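Local coordinates for protein alpha-(N-acetylaminomethylene)succinic acid hydrolase (Mesorhizobium loti, PDB 3KXP) that catalyses the last step of vitamin B6 degradation, hydrolysing (E)-2-(acetamidomethylene)succinate to succinic semialdehyde, acetate, ammonia and carbon dioxide, at residues D123-I128 against A153-L158; A136-H141 against R146-A151; F167-E172 against P249-V254. One frame throughout, in Å; residues are numbered along the deposited sequence.

Contact 1: D123-I128 against A153-L158; sequences DIAGLI and AKYPDL
Ala125, on helix 117-131, faces Tyr155 and Leu158 in the turn that leaves helix 143-154. In this alpha/beta hydrolase fold the two helices stand beside each other, and the contact joins the flank of the first to the turn just after the second, away from the annotated sites. The main interaction is a CH-pi contact: the methyl of Ala125 sits over the centre of the Tyr155 ring, with CB 3.4 Å from the ring centroid and 13° off the normal. The opposite face of the ring takes Lys154 CG near its rim, so the ring lies between an aliphatic chain and a methyl. At the polar end Tyr155 OH is hydrogen-bonded to Asp122, which also forms a salt bridge with Lys154 NZ; together with the packing on both faces, this bond probably limits rotation of the ring.

Leu158 can be followed outward from its backbone. Its CB lies alongside the Ile128 side chain, 4.1 Å from Ile128 CD1 and about as far from CG2. CG stands anti to the carbonyl carbon (chi1 -59°), which sends the branch toward helix 117-131. There CD1 ends against the same alanine methyl that covers the tyrosine, 3.6 Å from Ala125 CB, and also touches Ala125 CA. Ala125 is thus shared by an aromatic face and a leucine branch, and its small side chain lets both come near the helix backbone. Ile128 and Leu158 meet at a slant, one turn further along the helix. No hydrogen bond crosses between the segments. Leu158 O, whose probable hydrogen bond is with Ala136 N, has Ile128 CD1 at 3.6 Å and Ile128 CG2 at 3.7 Å packed against it.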
loop_
_atom_site.group_PDB
_atom_site.type_symbol
_atom_site.label_atom_id
_atom_site.label_comp_id
_atom_site.label_asym_id
_atom_site.label_seq_id
_atom_site.Cartn_x
_atom_site.Cartn_y
_atom_site.Cartn_z
ATOM N N ASP A 123 22.963 2.585 13.057
ATOM C CA ASP A 123 22.952 1.306 13.767
ATOM C C ASP A 123 22.302 0.241 12.902
ATOM O O ASP A 123 22.745 -0.904 12.880
ATOM C CB ASP A 123 22.168 1.400 15.077
ATOM C CG ASP A 123 22.966 2.025 16.195
ATOM O OD1 ASP A 123 22.355 2.349 17.234
ATOM O OD2 ASP A 123 24.194 2.190 16.044
ATOM N N ILE A 124 21.243 0.628 12.195
ATOM C CA ILE A 124 20.505 -0.293 11.332
ATOM C C ILE A 124 21.354 -0.761 10.151
ATOM O O ILE A 124 21.388 -1.947 9.838
ATOM C CB ILE A 124 19.189 0.368 10.823
ATOM C CG1 ILE A 124 18.305 0.701 12.031
ATOM C CG2 ILE A 124 18.457 -0.562 9.847
ATOM C CD1 ILE A 124 16.979 1.338 11.690
ATOM N N ALA A 125 22.033 0.173 9.498
ATOM C CA ALA A 125 22.895 -0.171 8.374
ATOM C C ALA A 125 23.975 -1.130 8.872
ATOM O O ALA A 125 24.221 -2.181 8.272
ATOM C CB ALA A 125 23.536 1.084 7.813
ATOM N N GLY A 126 24.614 -0.762 9.982
ATOM C CA GLY A 126 25.652 -1.599 10.548
ATOM C C GLY A 126 25.172 -3.017 10.786
ATOM O O GLY A 126 25.859 -3.976 10.452
ATOM N N LEU A 127 23.976 -3.148 11.349
ATOM C CA LEU A 127 23.400 -4.451 11.656
ATOM C C LEU A 127 23.052 -5.246 10.393
ATOM O O LEU A 127 23.245 -6.464 10.337
ATOM C CB LEU A 127 22.165 -4.250 12.545
ATOM C CG LEU A 127 21.450 -5.436 13.192
ATOM C CD1 LEU A 127 20.607 -6.117 12.157
ATOM C CD2 LEU A 127 22.448 -6.397 13.817
ATOM N N ILE A 128 22.544 -4.569 9.373
ATOM C CA ILE A 128 22.218 -5.264 8.143
ATOM C C ILE A 128 23.517 -5.786 7.522
ATOM O O ILE A 128 23.579 -6.930 7.075
ATOM C CB ILE A 128 21.472 -4.334 7.160
ATOM C CG1 ILE A 128 20.124 -3.929 7.768
ATOM C CG2 ILE A 128 21.234 -5.052 5.829
ATOM C CD1 ILE A 128 19.405 -2.854 7.006
ATOM N N ALA A 153 16.257 5.861 3.478
ATOM C CA ALA A 153 16.591 7.009 2.652
ATOM C C ALA A 153 18.099 7.226 2.560
ATOM O O ALA A 153 18.595 7.782 1.579
ATOM C CB ALA A 153 15.916 8.261 3.209
ATOM N N LYS A 154 18.828 6.793 3.580
ATOM C CA LYS A 154 20.273 6.971 3.584
ATOM C C LYS A 154 21.008 5.743 3.051
ATOM O O LYS A 154 22.109 5.861 2.531
ATOM C CB LYS A 154 20.758 7.313 4.995
ATOM C CG LYS A 154 22.221 7.723 5.061
ATOM C CD LYS A 154 22.647 8.079 6.483
ATOM C CE LYS A 154 24.153 8.330 6.564
ATOM N NZ LYS A 154 24.623 8.615 7.963
ATOM N N TYR A 155 20.391 4.571 3.167
ATOM C CA TYR A 155 20.999 3.323 2.696
ATOM C C TYR A 155 20.067 2.514 1.795
ATOM O O TYR A 155 19.709 1.377 2.113
ATOM C CB TYR A 155 21.415 2.454 3.887
ATOM C CG TYR A 155 22.331 3.155 4.854
ATOM C CD1 TYR A 155 21.856 3.636 6.069
ATOM C CD2 TYR A 155 23.673 3.342 4.548
ATOM C CE1 TYR A 155 22.694 4.284 6.956
ATOM C CE2 TYR A 155 24.523 3.990 5.424
ATOM C CZ TYR A 155 24.029 4.460 6.628
ATOM O OH TYR A 155 24.876 5.115 7.492
ATOM N N PRO A 156 19.677 3.088 0.648
ATOM C CA PRO A 156 18.788 2.469 -0.337
ATOM C C PRO A 156 19.051 0.987 -0.576
ATOM O O PRO A 156 18.135 0.166 -0.516
ATOM C CB PRO A 156 19.055 3.291 -1.594
ATOM C CG PRO A 156 19.304 4.639 -1.043
ATOM C CD PRO A 156 20.202 4.367 0.138
ATOM N N ASP A 157 20.309 0.660 -0.846
ATOM C CA ASP A 157 20.719 -0.710 -1.135
ATOM C C ASP A 157 20.562 -1.718 0.007
ATOM O O ASP A 157 20.336 -2.904 -0.233
ATOM C CB ASP A 157 22.172 -0.705 -1.627
ATOM C CG ASP A 157 22.351 0.077 -2.933
ATOM O OD1 ASP A 157 23.510 0.296 -3.345
ATOM O OD2 ASP A 157 21.337 0.469 -3.554
ATOM N N LEU A 158 20.672 -1.256 1.244
ATOM C CA LEU A 158 20.555 -2.155 2.383
ATOM C C LEU A 158 19.113 -2.506 2.765
ATOM O O LEU A 158 18.871 -3.491 3.466
ATOM C CB LEU A 158 21.277 -1.546 3.591
ATOM C CG LEU A 158 22.767 -1.277 3.377
ATOM C CD1 LEU A 158 23.373 -0.622 4.618
ATOM C CD2 LEU A 158 23.470 -2.596 3.057
#

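Contact 2: A136-H141 against R146-A151; sequences AILVGH and RNSVTA
Leu138 and Ser148 point at each other across the gap between strand 136-141 and helix 146-151, whose CA atoms come nearest at this pair. The serine hydroxyl lies against the base of the leucine, OG 3.4 Å from Leu138 CB, while Ser148 CB also meets the branch end, Leu138 CD2, at 3.7 Å. With OG anti to the carbonyl carbon (chi1 -67°), the hydroxyl stays beside its own backbone and hydrogen-bonds to Gly144 O, one turn earlier in the helix. A polar atom buried against the strand is thereby satisfied within its own helix.

Strand and helix belong to the beta-alpha-beta unit of strand 136-141, helix 143-154 and strand 159-165; the axes of these short segments come within 7.5 Å, their N-to-C directions 144° apart, closer to antiparallel than parallel. In the four residues that link them is Ser142, the probable nucleophile, consistent with the GxSxG nucleophile elbow of alpha/beta hydrolases. Gly140 belongs to that pattern, and a CB on it would fall only 3.2 Å from Ser148 OG.

Further down the helix, Leu138 CD2 reaches Ala151 CB at 4.2 Å. With an alanine at Leu138, CG and both methyls are gone, which would probably leave a gap beside Ser148 CB and Ala151 CB. On the helix flank Arg146 NH1 bonds to Asn147 OD1 at 2.7 Å, with the acceptor within 7° of the guanidinium plane.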
loop_
_atom_site.group_PDB
_atom_site.type_symbol
_atom_site.label_atom_id
_atom_site.label_comp_id
_atom_site.label_asym_id
_atom_site.label_seq_id
_atom_site.Cartn_x
_atom_site.Cartn_y
_atom_site.Cartn_z
ATOM N N ALA A 136 17.226 -5.784 3.941
ATOM C CA ALA A 136 16.159 -6.090 4.879
ATOM C C ALA A 136 14.892 -5.273 4.754
ATOM O O ALA A 136 14.908 -4.117 4.328
ATOM C CB ALA A 136 16.690 -5.973 6.310
ATOM N N ILE A 137 13.791 -5.910 5.126
ATOM C CA ILE A 137 12.492 -5.273 5.157
ATOM C C ILE A 137 12.435 -4.744 6.586
ATOM O O ILE A 137 12.590 -5.505 7.541
ATOM C CB ILE A 137 11.358 -6.296 4.933
ATOM C CG1 ILE A 137 11.454 -6.865 3.507
ATOM C CG2 ILE A 137 9.998 -5.640 5.189
ATOM C CD1 ILE A 137 10.513 -8.007 3.238
ATOM N N LEU A 138 12.251 -3.440 6.728
ATOM C CA LEU A 138 12.189 -2.806 8.040
ATOM C C LEU A 138 10.750 -2.532 8.535
ATOM O O LEU A 138 9.982 -1.811 7.886
ATOM C CB LEU A 138 12.984 -1.499 8.006
ATOM C CG LEU A 138 14.511 -1.511 8.147
ATOM C CD1 LEU A 138 15.127 -2.695 7.431
ATOM C CD2 LEU A 138 15.059 -0.195 7.606
ATOM N N VAL A 139 10.407 -3.116 9.684
ATOM C CA VAL A 139 9.101 -2.944 10.315
ATOM C C VAL A 139 9.332 -2.172 11.609
ATOM O O VAL A 139 9.801 -2.733 12.597
ATOM C CB VAL A 139 8.473 -4.293 10.677
ATOM C CG1 VAL A 139 7.158 -4.075 11.419
ATOM C CG2 VAL A 139 8.250 -5.114 9.421
ATOM N N GLY A 140 9.009 -0.885 11.609
ATOM C CA GLY A 140 9.238 -0.090 12.803
ATOM C C GLY A 140 8.038 0.602 13.417
ATOM O O GLY A 140 7.137 1.071 12.720
ATOM N N HIS A 141 8.025 0.662 14.741
ATOM C CA HIS A 141 6.936 1.312 15.448
ATOM C C HIS A 141 7.424 2.588 16.100
ATOM O O HIS A 141 8.337 2.552 16.922
ATOM C CB HIS A 141 6.363 0.407 16.530
ATOM C CG HIS A 141 5.267 1.052 17.318
ATOM N ND1 HIS A 141 5.036 0.770 18.648
ATOM C CD2 HIS A 141 4.345 1.979 16.964
ATOM C CE1 HIS A 141 4.021 1.499 19.079
ATOM N NE2 HIS A 141 3.584 2.241 18.077
ATOM N N ARG A 146 10.471 5.894 12.624
ATOM C CA ARG A 146 11.262 7.061 12.260
ATOM C C ARG A 146 12.678 6.613 11.873
ATOM O O ARG A 146 13.234 7.068 10.879
ATOM C CB ARG A 146 11.308 8.043 13.433
ATOM C CG ARG A 146 12.200 9.243 13.196
ATOM C CD ARG A 146 13.615 8.966 13.674
ATOM N NE ARG A 146 14.028 10.056 14.536
ATOM C CZ ARG A 146 14.802 9.929 15.604
ATOM N NH1 ARG A 146 15.270 8.742 15.965
ATOM N NH2 ARG A 146 15.080 11.002 16.327
ATOM N N ASN A 147 13.244 5.698 12.654
ATOM C CA ASN A 147 14.577 5.198 12.380
ATOM C C ASN A 147 14.652 4.453 11.056
ATOM O O ASN A 147 15.577 4.675 10.273
ATOM C CB ASN A 147 15.055 4.280 13.514
ATOM C CG ASN A 147 15.263 5.031 14.818
ATOM O OD1 ASN A 147 15.391 6.255 14.820
ATOM N ND2 ASN A 147 15.312 4.301 15.934
ATOM N N SER A 148 13.683 3.577 10.798
ATOM C CA SER A 148 13.688 2.806 9.561
ATOM C C SER A 148 13.594 3.660 8.299
ATOM O O SER A 148 14.324 3.423 7.339
ATOM C CB SER A 148 12.561 1.780 9.567
ATOM O OG SER A 148 12.797 0.788 10.542
ATOM N N VAL A 149 12.707 4.648 8.287
ATOM C CA VAL A 149 12.569 5.493 7.107
ATOM C C VAL A 149 13.844 6.313 6.885
ATOM O O VAL A 149 14.251 6.533 5.741
ATOM C CB VAL A 149 11.349 6.421 7.226
ATOM C CG1 VAL A 149 11.239 7.311 5.987
ATOM C CG2 VAL A 149 10.080 5.582 7.392
ATOM N N THR A 150 14.479 6.756 7.972
ATOM C CA THR A 150 15.724 7.519 7.862
ATOM C C THR A 150 16.798 6.598 7.267
ATOM O O THR A 150 17.551 6.992 6.381
ATOM C CB THR A 150 16.201 8.028 9.240
ATOM O OG1 THR A 150 15.204 8.890 9.803
ATOM C CG2 THR A 150 17.506 8.812 9.104
ATOM N N ALA A 151 16.839 5.360 7.746
ATOM C CA ALA A 151 17.802 4.377 7.270
ATOM C C ALA A 151 17.611 4.076 5.782
ATOM O O ALA A 151 18.573 4.070 5.014
ATOM C CB ALA A 151 17.676 3.088 8.083
#

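Contact 3: F167-E172 against P249-V254; sequences FTPYIE and PAYRDV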
loop_
_atom_site.group_PDB
_atom_site.type_symbol
_atom_site.label_atom_id
_atom_site.label_comp_id
_atom_site.label_asym_id
_atom_site.label_seq_id
_atom_site.Cartn_x
_atom_site.Cartn_y
_atom_site.Cartn_z
ATOM N N PHE A 167 4.420 7.052 12.759
ATOM C CA PHE A 167 5.411 8.104 12.914
ATOM C C PHE A 167 5.744 8.698 11.568
ATOM O O PHE A 167 6.480 8.118 10.770
ATOM C CB PHE A 167 6.693 7.619 13.596
ATOM C CG PHE A 167 7.479 8.741 14.235
ATOM C CD1 PHE A 167 8.120 9.693 13.452
ATOM C CD2 PHE A 167 7.496 8.893 15.615
ATOM C CE1 PHE A 167 8.765 10.793 14.035
ATOM C CE2 PHE A 167 8.136 9.985 16.212
ATOM C CZ PHE A 167 8.771 10.940 15.417
ATOM N N THR A 168 5.205 9.882 11.337
ATOM C CA THR A 168 5.376 10.589 10.081
ATOM C C THR A 168 5.938 11.977 10.362
ATOM O O THR A 168 6.157 12.347 11.516
ATOM C CB THR A 168 4.010 10.783 9.411
ATOM O OG1 THR A 168 3.192 11.596 10.267
ATOM C CG2 THR A 168 3.314 9.433 9.182
ATOM N N PRO A 169 6.183 12.762 9.309
ATOM C CA PRO A 169 6.703 14.105 9.560
ATOM C C PRO A 169 5.482 14.923 9.972
ATOM O O PRO A 169 4.372 14.387 10.027
ATOM C CB PRO A 169 7.230 14.546 8.190
ATOM C CG PRO A 169 7.365 13.259 7.393
ATOM C CD PRO A 169 6.191 12.456 7.868
ATOM N N TYR A 170 5.683 16.203 10.268
ATOM C CA TYR A 170 4.589 17.101 10.627
ATOM C C TYR A 170 3.873 16.869 11.959
ATOM O O TYR A 170 2.827 17.468 12.203
ATOM C CB TYR A 170 3.538 17.109 9.514
ATOM C CG TYR A 170 4.095 17.346 8.135
ATOM C CD1 TYR A 170 4.084 16.332 7.172
ATOM C CD2 TYR A 170 4.645 18.584 7.787
ATOM C CE1 TYR A 170 4.610 16.549 5.892
ATOM C CE2 TYR A 170 5.173 18.812 6.511
ATOM C CZ TYR A 170 5.155 17.792 5.572
ATOM O OH TYR A 170 5.698 18.014 4.324
ATOM N N ILE A 171 4.406 16.009 12.818
ATOM C CA ILE A 171 3.774 15.775 14.115
ATOM C C ILE A 171 3.766 17.105 14.873
ATOM O O ILE A 171 4.781 17.797 14.920
ATOM C CB ILE A 171 4.554 14.723 14.916
ATOM C CG1 ILE A 171 4.523 13.389 14.161
ATOM C CG2 ILE A 171 3.969 14.586 16.312
ATOM C CD1 ILE A 171 5.314 12.285 14.822
ATOM N N GLU A 172 2.629 17.472 15.459
ATOM C CA GLU A 172 2.551 18.744 16.177
ATOM C C GLU A 172 3.306 18.773 17.498
ATOM O O GLU A 172 3.421 17.765 18.196
ATOM C CB GLU A 172 1.091 19.159 16.402
ATOM C CG GLU A 172 0.189 18.046 16.868
ATOM C CD GLU A 172 -0.500 17.310 15.723
ATOM O OE1 GLU A 172 -0.873 16.141 15.940
ATOM O OE2 GLU A 172 -0.686 17.893 14.627
ATOM N N PRO A 249 12.771 15.607 5.129
ATOM C CA PRO A 249 13.794 15.150 4.174
ATOM C C PRO A 249 13.798 13.630 3.998
ATOM O O PRO A 249 13.905 13.124 2.881
ATOM C CB PRO A 249 15.091 15.661 4.793
ATOM C CG PRO A 249 14.653 16.936 5.463
ATOM C CD PRO A 249 13.353 16.522 6.128
ATOM N N ALA A 250 13.668 12.906 5.108
ATOM C CA ALA A 250 13.656 11.447 5.077
ATOM C C ALA A 250 12.472 10.879 4.283
ATOM O O ALA A 250 12.638 9.941 3.507
ATOM C CB ALA A 250 13.652 10.897 6.492
ATOM N N TYR A 251 11.276 11.419 4.475
ATOM C CA TYR A 251 10.139 10.911 3.709
ATOM C C TYR A 251 10.192 11.418 2.273
ATOM O O TYR A 251 9.810 10.716 1.345
ATOM C CB TYR A 251 8.807 11.314 4.347
ATOM C CG TYR A 251 8.282 10.320 5.360
ATOM C CD1 TYR A 251 8.821 10.243 6.643
ATOM C CD2 TYR A 251 7.221 9.475 5.041
ATOM C CE1 TYR A 251 8.305 9.354 7.590
ATOM C CE2 TYR A 251 6.699 8.584 5.976
ATOM C CZ TYR A 251 7.243 8.531 7.250
ATOM O OH TYR A 251 6.696 7.685 8.188
ATOM N N ARG A 252 10.673 12.639 2.092
ATOM C CA ARG A 252 10.781 13.212 0.760
ATOM C C ARG A 252 11.811 12.480 -0.115
ATOM O O ARG A 252 11.598 12.291 -1.313
ATOM C CB ARG A 252 11.181 14.683 0.860
ATOM C CG ARG A 252 11.378 15.379 -0.486
ATOM C CD ARG A 252 12.164 16.666 -0.293
ATOM N NE ARG A 252 13.487 16.359 0.244
ATOM C CZ ARG A 252 14.201 17.180 1.007
ATOM N NH1 ARG A 252 13.719 18.376 1.331
ATOM N NH2 ARG A 252 15.392 16.797 1.458
ATOM N N ASP A 253 12.916 12.041 0.484
ATOM C CA ASP A 253 13.964 11.400 -0.307
ATOM C C ASP A 253 14.020 9.876 -0.365
ATOM O O ASP A 253 14.751 9.322 -1.188
ATOM C CB ASP A 253 15.333 11.942 0.126
ATOM C CG ASP A 253 15.362 13.470 0.195
ATOM O OD1 ASP A 253 14.731 14.131 -0.663
ATOM O OD2 ASP A 253 16.024 14.010 1.108
ATOM N N VAL A 254 13.248 9.192 0.477
ATOM C CA VAL A 254 13.286 7.734 0.468
ATOM C C VAL A 254 12.869 7.187 -0.903
ATOM O O VAL A 254 11.798 7.506 -1.411
ATOM C CB VAL A 254 12.399 7.126 1.598
ATOM C CG1 VAL A 254 10.929 7.477 1.388
ATOM C CG2 VAL A 254 12.597 5.621 1.646
#
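Tyr251 reaches from helix 248-253 to the loop 167-172 and donates its hydroxyl proton to a backbone carbonyl, OH to Phe167 O at 2.6 Å. The carbonyl lies at the edge of the phenol ring, near its plane, whereas the hydroxyl itself approaches 24° out of the carbonyl plane. Over one ring face lies Pro169, whose CD is 3.8 Å from the centroid and 16° off the normal, a CH-pi contact displaced toward the rim. The neighbouring Pro169 CG comes still closer to a ring atom, 3.4 Å from Tyr251 CD1. One tyrosine therefore holds the loop at two residues, by a polar bond at its tip and by apolar packing along its face. Thr168 CA and the methyl CG2 fill in beside the hydroxyl.

In the next shell Thr168 OG1 bonds to Pro169 O at 3.0 Å, lying in the carbonyl plane on a lone pair, a bond between successive residues of the loop. With OG1 placed between the backbone N and the carbonyl carbon (chi1 62°), this bond forms and CG2 is left to face the tyrosine. The ring of Phe167 has Ile171 CD1 over the centre of one face and touches Ser142, the probable nucleophile; Phe167 directly follows Asp166, a probable active-site residue. The bond from Tyr251 probably helps hold the backbone just after Asp166.

Beyond this, Tyr251 packs on Val149 of helix 143-154 and on Ile260 of strand 258-263, while Pro169 and Thr168 rest on Thr277 of helix 271-280.

Overall arrangement
Along the chain, contact 2 is nested inside the loop closed by contact 1, and contact 3 follows both. Contacts 1 and 2 share helix 143-154 and have centres about 9 Å apart; Leu158 O probably accepts a hydrogen bond from Ala136 N, and Ile124 packs on Ala151. Contact 3 lies about 12 Å from contact 2 and 18 Å from contact 1, centre to centre. It meets the same helix through Arg146 against Phe167 and Val149 against Tyr251, and Ala153 touches Ala250 and Val254. Helix 143-154, which follows the probable nucleophile Ser142, thus packs against helix 117-131, the central sheet and the loop after Asp166, consistent with a role in positioning the two.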